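PDB 6TME: pollen-specific leucine-rich repeat extensin-like protein 1 from Arabidopsis thaliana, which probably takes part in cell-wall formation and signalling during pollen tube growth, its leucine-rich repeat domain perhaps binding RALF-type peptides, as related LRX proteins do. Local coordinates for residues I49-W54 and C75-V80; F58-F63 and S125-G130. All blocks are in the same frame, centred on the assembly; numbering follows the deposited sequence.

Interaction 1 (I49-W54 and C75-V80); sequences IALQAW and CSYKGV
Leu51 and Tyr77 lie alongside each other, pointing opposite ways, and their overlap carries much of the apolar contact between helix residues 49-54 and the turn at 75-80. The touching branch of the leucine is CD1, which lies 3.7 Å from Tyr77 CD2, while its CB approaches Tyr77 CE2 at 4.0 Å; the CD2-CE2 side of the ring is thus met obliquely, at two points along the leucine chain. With Val80 the approach differs: the two aliphatic side chains reach toward each other tip to tip, Leu51 CD1 standing 3.9 Å from Val80 CG2. That methyl is anti to the carbonyl carbon of Val80, since CG1 is the branch anti to the backbone N (chi1 179°), and it meets both methyls of the leucine. This is the N-terminal cap of a leucine-rich repeat solenoid: helix 43-56 packs against the chain entering strand 80-85, and the Cys75-Cys82 disulfide ties the loop ahead of that strand to it. A type II turn from Tyr77 to Val80, with Gly79 at its third position and a bond from Val80 N to Tyr77 O of 3.2 Å, directs the CB of Tyr77 and of Val80 toward the helix. At the far end of the tyrosine, Gln52 crosses the side chain at about a right angle, its amide plane 90° from the ring. Gln52 NE2 donates to Tyr77 OH over 3.0 Å; the hydroxyl oxygen lies in the amide plane, but the N-H...O angle of 142° makes the bond noticeably bent. Gln52 NE2 is also bonded to Trp69 O, and Tyr77 OH to Gly71 O, so that both polar ends are tied to the intervening loop, whose Trp69 ring stacks on Tyr77.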
loop_
_atom_site.group_PDB
_atom_site.type_symbol
_atom_site.label_atom_id
_atom_site.label_comp_id
_atom_site.label_asym_id
_atom_site.label_seq_id
_atom_site.Cartn_x
_atom_site.Cartn_y
_atom_site.Cartn_z
ATOM N N ILE A 49 -24.673 -9.398 -19.918
ATOM C CA ILE A 49 -23.745 -9.402 -21.047
ATOM C C ILE A 49 -22.298 -9.244 -20.562
ATOM O O ILE A 49 -21.396 -9.989 -20.975
ATOM C CB ILE A 49 -24.148 -8.298 -22.043
ATOM C CG1 ILE A 49 -25.486 -8.650 -22.717
ATOM C CG2 ILE A 49 -23.029 -8.047 -23.075
ATOM C CD1 ILE A 49 -26.215 -7.434 -23.377
ATOM N N ALA A 50 -22.063 -8.279 -19.664
ATOM C CA ALA A 50 -20.745 -8.092 -19.060
ATOM C C ALA A 50 -20.209 -9.381 -18.454
ATOM O O ALA A 50 -19.061 -9.779 -18.714
ATOM C CB ALA A 50 -20.810 -7.003 -17.990
ATOM N N LEU A 51 -21.028 -10.052 -17.640
ATOM C CA LEU A 51 -20.503 -11.198 -16.906
ATOM C C LEU A 51 -20.306 -12.391 -17.822
ATOM O O LEU A 51 -19.368 -13.170 -17.626
ATOM C CB LEU A 51 -21.417 -11.557 -15.741
ATOM C CG LEU A 51 -21.473 -10.499 -14.642
ATOM C CD1 LEU A 51 -22.700 -10.742 -13.734
ATOM C CD2 LEU A 51 -20.170 -10.433 -13.843
ATOM N N GLN A 52 -21.176 -12.553 -18.829
ATOM C CA GLN A 52 -20.977 -13.636 -19.791
ATOM C C GLN A 52 -19.765 -13.371 -20.684
ATOM O O GLN A 52 -19.054 -14.314 -21.053
ATOM C CB GLN A 52 -22.236 -13.863 -20.650
ATOM C CG GLN A 52 -23.426 -14.536 -19.926
ATOM C CD GLN A 52 -23.049 -15.881 -19.320
ATOM O OE1 GLN A 52 -22.312 -16.647 -19.926
ATOM N NE2 GLN A 52 -23.551 -16.171 -18.123
ATOM N N ALA A 53 -19.517 -12.106 -21.056
ATOM C CA ALA A 53 -18.289 -11.817 -21.795
ATOM C C ALA A 53 -17.061 -12.123 -20.941
ATOM O O ALA A 53 -16.044 -12.592 -21.461
ATOM C CB ALA A 53 -18.270 -10.364 -22.265
ATOM N N TRP A 54 -17.153 -11.908 -19.625
ATOM C CA TRP A 54 -16.022 -12.181 -18.740
ATOM C C TRP A 54 -15.778 -13.682 -18.609
ATOM O O TRP A 54 -14.635 -14.152 -18.732
ATOM C CB TRP A 54 -16.264 -11.541 -17.370
ATOM C CG TRP A 54 -15.015 -11.294 -16.572
ATOM C CD1 TRP A 54 -13.719 -11.448 -16.994
ATOM C CD2 TRP A 54 -14.943 -10.852 -15.209
ATOM N NE1 TRP A 54 -12.852 -11.140 -15.975
ATOM C CE2 TRP A 54 -13.574 -10.763 -14.871
ATOM C CE3 TRP A 54 -15.903 -10.540 -14.235
ATOM C CZ2 TRP A 54 -13.140 -10.369 -13.601
ATOM C CZ3 TRP A 54 -15.475 -10.137 -12.974
ATOM C CH2 TRP A 54 -14.104 -10.054 -12.666
ATOM N N CYS A 75 -27.795 -11.727 -10.077
ATOM C CA CYS A 75 -27.621 -11.543 -8.645
ATOM C C CYS A 75 -27.323 -12.839 -7.911
ATOM O O CYS A 75 -26.777 -12.799 -6.801
ATOM C CB CYS A 75 -28.874 -10.873 -8.063
ATOM S SG CYS A 75 -29.101 -9.195 -8.691
ATOM N N SER A 76 -27.655 -13.973 -8.503
ATOM C CA SER A 76 -27.349 -15.255 -7.900
ATOM C C SER A 76 -25.998 -15.816 -8.337
ATOM O O SER A 76 -25.577 -16.853 -7.801
ATOM C CB SER A 76 -28.467 -16.251 -8.233
ATOM O OG SER A 76 -28.620 -16.341 -9.638
ATOM N N TYR A 77 -25.320 -15.177 -9.299
ATOM C CA TYR A 77 -23.957 -15.568 -9.664
ATOM C C TYR A 77 -23.011 -15.479 -8.468
ATOM O O TYR A 77 -23.031 -14.508 -7.708
ATOM C CB TYR A 77 -23.403 -14.669 -10.773
ATOM C CG TYR A 77 -23.980 -14.847 -12.137
ATOM C CD1 TYR A 77 -25.176 -15.543 -12.343
ATOM C CD2 TYR A 77 -23.331 -14.322 -13.233
ATOM C CE1 TYR A 77 -25.698 -15.706 -13.614
ATOM C CE2 TYR A 77 -23.831 -14.469 -14.505
ATOM C CZ TYR A 77 -25.019 -15.170 -14.696
ATOM O OH TYR A 77 -25.514 -15.316 -15.979
ATOM N N LYS A 78 -22.156 -16.488 -8.318
ATOM C CA LYS A 78 -21.186 -16.487 -7.234
ATOM C C LYS A 78 -20.140 -15.401 -7.463
ATOM O O LYS A 78 -19.530 -15.337 -8.536
ATOM C CB LYS A 78 -20.497 -17.845 -7.124
ATOM C CG LYS A 78 -19.552 -17.904 -5.918
ATOM C CD LYS A 78 -19.038 -19.294 -5.630
ATOM C CE LYS A 78 -18.173 -19.288 -4.368
ATOM N NZ LYS A 78 -17.476 -20.587 -4.122
ATOM N N GLY A 79 -19.924 -14.558 -6.443
ATOM C CA GLY A 79 -18.981 -13.459 -6.525
ATOM C C GLY A 79 -19.576 -12.167 -7.018
ATOM O O GLY A 79 -18.867 -11.141 -7.067
ATOM N N VAL A 80 -20.858 -12.174 -7.369
ATOM C CA VAL A 80 -21.568 -10.991 -7.838
ATOM C C VAL A 80 -22.521 -10.563 -6.730
ATOM O O VAL A 80 -23.244 -11.395 -6.173
ATOM C CB VAL A 80 -22.315 -11.283 -9.153
ATOM C CG1 VAL A 80 -23.068 -10.046 -9.627
ATOM C CG2 VAL A 80 -21.323 -11.781 -10.223
#

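Interaction 2 (F58-F63 and S125-G130); sequences FYSDPF and SNRFCG. With SO4 (sulfate ion), chain L.
Ser60 OG stands between a guanidinium and a sulfate ion, an uncommon bridge that probably owes its anion to the crystallisation liquor. On one side Arg127 NH2 donates to Ser60 OG over 3.1 Å, with an N-H...O angle of 136° and the oxygen tilted 20° out of the guanidinium plane, so the bond is bent. On the other, Ser60 OG makes a weak hydrogen bond of 3.2 Å to sulfate O2, and Asp61 N adds a second weak one to sulfate O4. The serine hydroxyl is swung anti to the backbone N (chi1 152°), which places OG within bonding distance of Arg127 NH2. Pro62 CG comes within 3.5 Å of Arg127 NH2, the two side chains crossing obliquely; a second sulfate, probably also from the liquor, lies about 3 Å from the Arg127 side chain at its nearest. The same nitrogen, NH2, also bonds to Asp103 O, and an alanine in place of Arg127 would probably leave that carbonyl and Ser60 OG without this shared donor and open a gap beside the proline ring. The apolar half of the contact is separate: Phe58 CE1 lies 3.8 Å from Phe128 CE1, in the plane of the Phe128 ring and at its edge. Both rings also meet Trp54 of helix 43-56, edge-to-face for Phe58. Residues 58-63 follow that helix and pair with strand 105-106, Tyr59 and Ser60 both bonding to Phe105 in a classic beta bulge; strand 127-130 flanks 105-106 on its other side.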
loop_
_atom_site.group_PDB
_atom_site.type_symbol
_atom_site.label_atom_id
_atom_site.label_comp_id
_atom_site.label_asym_id
_atom_site.label_seq_id
_atom_site.Cartn_x
_atom_site.Cartn_y
_atom_site.Cartn_z
ATOM N N PHE A 58 -12.554 -16.701 -19.184
ATOM C CA PHE A 58 -11.976 -17.504 -18.106
ATOM C C PHE A 58 -11.330 -18.746 -18.710
ATOM O O PHE A 58 -12.023 -19.694 -19.081
ATOM C CB PHE A 58 -13.035 -17.907 -17.085
ATOM C CG PHE A 58 -13.569 -16.771 -16.269
ATOM C CD1 PHE A 58 -13.030 -15.486 -16.391
ATOM C CD2 PHE A 58 -14.591 -16.991 -15.352
ATOM C CE1 PHE A 58 -13.511 -14.432 -15.626
ATOM C CE2 PHE A 58 -15.096 -15.938 -14.587
ATOM C CZ PHE A 58 -14.554 -14.654 -14.725
ATOM N N TYR A 59 -9.994 -18.758 -18.813
ATOM C CA TYR A 59 -9.332 -19.950 -19.342
ATOM C C TYR A 59 -9.275 -21.059 -18.305
ATOM O O TYR A 59 -9.394 -22.243 -18.639
ATOM C CB TYR A 59 -7.918 -19.623 -19.826
ATOM N N SER A 60 -9.058 -20.706 -17.049
ATOM C CA SER A 60 -8.975 -21.725 -16.020
ATOM C C SER A 60 -9.585 -21.183 -14.741
ATOM O O SER A 60 -9.228 -20.093 -14.285
ATOM C CB SER A 60 -7.523 -22.149 -15.786
ATOM O OG SER A 60 -7.361 -22.594 -14.464
ATOM N N ASP A 61 -10.507 -21.947 -14.171
ATOM C CA ASP A 61 -11.251 -21.556 -12.976
ATOM C C ASP A 61 -11.159 -22.733 -12.017
ATOM O O ASP A 61 -12.050 -23.589 -11.978
ATOM C CB ASP A 61 -12.696 -21.214 -13.329
ATOM C CG ASP A 61 -13.511 -20.787 -12.132
ATOM O OD1 ASP A 61 -12.958 -20.701 -11.014
ATOM O OD2 ASP A 61 -14.717 -20.539 -12.324
ATOM N N PRO A 62 -10.091 -22.808 -11.222
ATOM C CA PRO A 62 -9.840 -24.044 -10.461
ATOM C C PRO A 62 -10.935 -24.409 -9.470
ATOM O O PRO A 62 -11.209 -25.603 -9.297
ATOM C CB PRO A 62 -8.505 -23.754 -9.758
ATOM C CG PRO A 62 -7.857 -22.659 -10.601
ATOM C CD PRO A 62 -9.019 -21.817 -11.045
ATOM N N PHE A 63 -11.565 -23.443 -8.801
ATOM C CA PHE A 63 -12.609 -23.778 -7.836
ATOM C C PHE A 63 -14.008 -23.740 -8.448
ATOM O O PHE A 63 -14.994 -23.675 -7.706
ATOM C CB PHE A 63 -12.546 -22.848 -6.624
ATOM C CG PHE A 63 -11.213 -22.840 -5.938
ATOM C CD1 PHE A 63 -10.829 -23.897 -5.133
ATOM C CD2 PHE A 63 -10.340 -21.769 -6.101
ATOM C CE1 PHE A 63 -9.593 -23.887 -4.498
ATOM C CE2 PHE A 63 -9.095 -21.752 -5.474
ATOM C CZ PHE A 63 -8.727 -22.808 -4.674
ATOM N N SER A 125 -5.616 -12.153 -5.575
ATOM C CA SER A 125 -5.104 -13.518 -5.724
ATOM C C SER A 125 -5.889 -14.296 -6.777
ATOM O O SER A 125 -6.432 -15.372 -6.523
ATOM C CB SER A 125 -5.103 -14.265 -4.383
ATOM O OG SER A 125 -4.238 -13.627 -3.442
ATOM N N ASN A 126 -5.960 -13.720 -7.971
ATOM C CA ASN A 126 -6.374 -14.444 -9.165
ATOM C C ASN A 126 -5.205 -14.438 -10.139
ATOM O O ASN A 126 -4.110 -13.972 -9.821
ATOM C CB ASN A 126 -7.636 -13.834 -9.773
ATOM C CG ASN A 126 -8.891 -14.244 -9.017
ATOM O OD1 ASN A 126 -9.470 -15.312 -9.275
ATOM N ND2 ASN A 126 -9.294 -13.423 -8.059
ATOM N N ARG A 127 -5.435 -14.951 -11.336
ATOM C CA ARG A 127 -4.392 -14.873 -12.350
ATOM C C ARG A 127 -4.904 -14.085 -13.539
ATOM O O ARG A 127 -4.807 -14.534 -14.687
ATOM C CB ARG A 127 -3.935 -16.272 -12.754
ATOM C CG ARG A 127 -3.119 -16.958 -11.658
ATOM C CD ARG A 127 -2.971 -18.443 -11.919
ATOM N NE ARG A 127 -4.291 -19.052 -12.051
ATOM C CZ ARG A 127 -4.498 -20.257 -12.560
ATOM N NH1 ARG A 127 -3.462 -20.961 -12.988
ATOM N NH2 ARG A 127 -5.736 -20.743 -12.652
ATOM N N PHE A 128 -5.479 -12.920 -13.265
ATOM C CA PHE A 128 -5.976 -12.070 -14.331
ATOM C C PHE A 128 -4.802 -11.371 -14.998
ATOM O O PHE A 128 -3.959 -10.760 -14.333
ATOM C CB PHE A 128 -7.009 -11.073 -13.804
ATOM C CG PHE A 128 -8.350 -11.709 -13.504
ATOM C CD1 PHE A 128 -9.054 -12.383 -14.506
ATOM C CD2 PHE A 128 -8.890 -11.674 -12.209
ATOM C CE1 PHE A 128 -10.290 -13.010 -14.229
ATOM C CE2 PHE A 128 -10.121 -12.275 -11.925
ATOM C CZ PHE A 128 -10.826 -12.951 -12.941
ATOM N N CYS A 129 -4.749 -11.462 -16.312
ATOM C CA CYS A 129 -3.557 -11.083 -17.035
ATOM C C CYS A 129 -3.854 -9.931 -17.984
ATOM O O CYS A 129 -4.996 -9.694 -18.386
ATOM C CB CYS A 129 -3.006 -12.294 -17.794
ATOM N N GLY A 130 -2.803 -9.215 -18.347
ATOM C CA GLY A 130 -2.943 -8.169 -19.332
ATOM C C GLY A 130 -3.105 -6.814 -18.692
ATOM O O GLY A 130 -2.437 -6.519 -17.703
HETATM S S SO4 L . -8.965 -25.926 -14.755
HETATM O O1 SO4 L . -9.278 -27.346 -14.909
HETATM O O2 SO4 L . -7.822 -25.593 -15.607
HETATM O O3 SO4 L . -8.637 -25.669 -13.354
HETATM O O4 SO4 L . -10.124 -25.125 -15.156
#

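How the interactions relate
Interaction 1 is a core contact, with three of its four touching residues buried, whereas interaction 2 lies at the surface, where one of five is. Both involve the N-terminal cap, the first wholly within it, the second joining it to the repeats: 49-54 with 75-80 binds the cap helix to the approach of strand 80-85, while 58-63 with 125-130 ties the following loop to strand 127-130. Leucine packing on a tyrosine ring and a valine dominates the first, its polar pair linking neutral groups; the second divides into an aromatic pair and a charged, sulfate-flanked polar group. Trp54 connects them, its CZ2 lying 3.5 Å from Phe128 CZ, although the centres are about 15 Å apart.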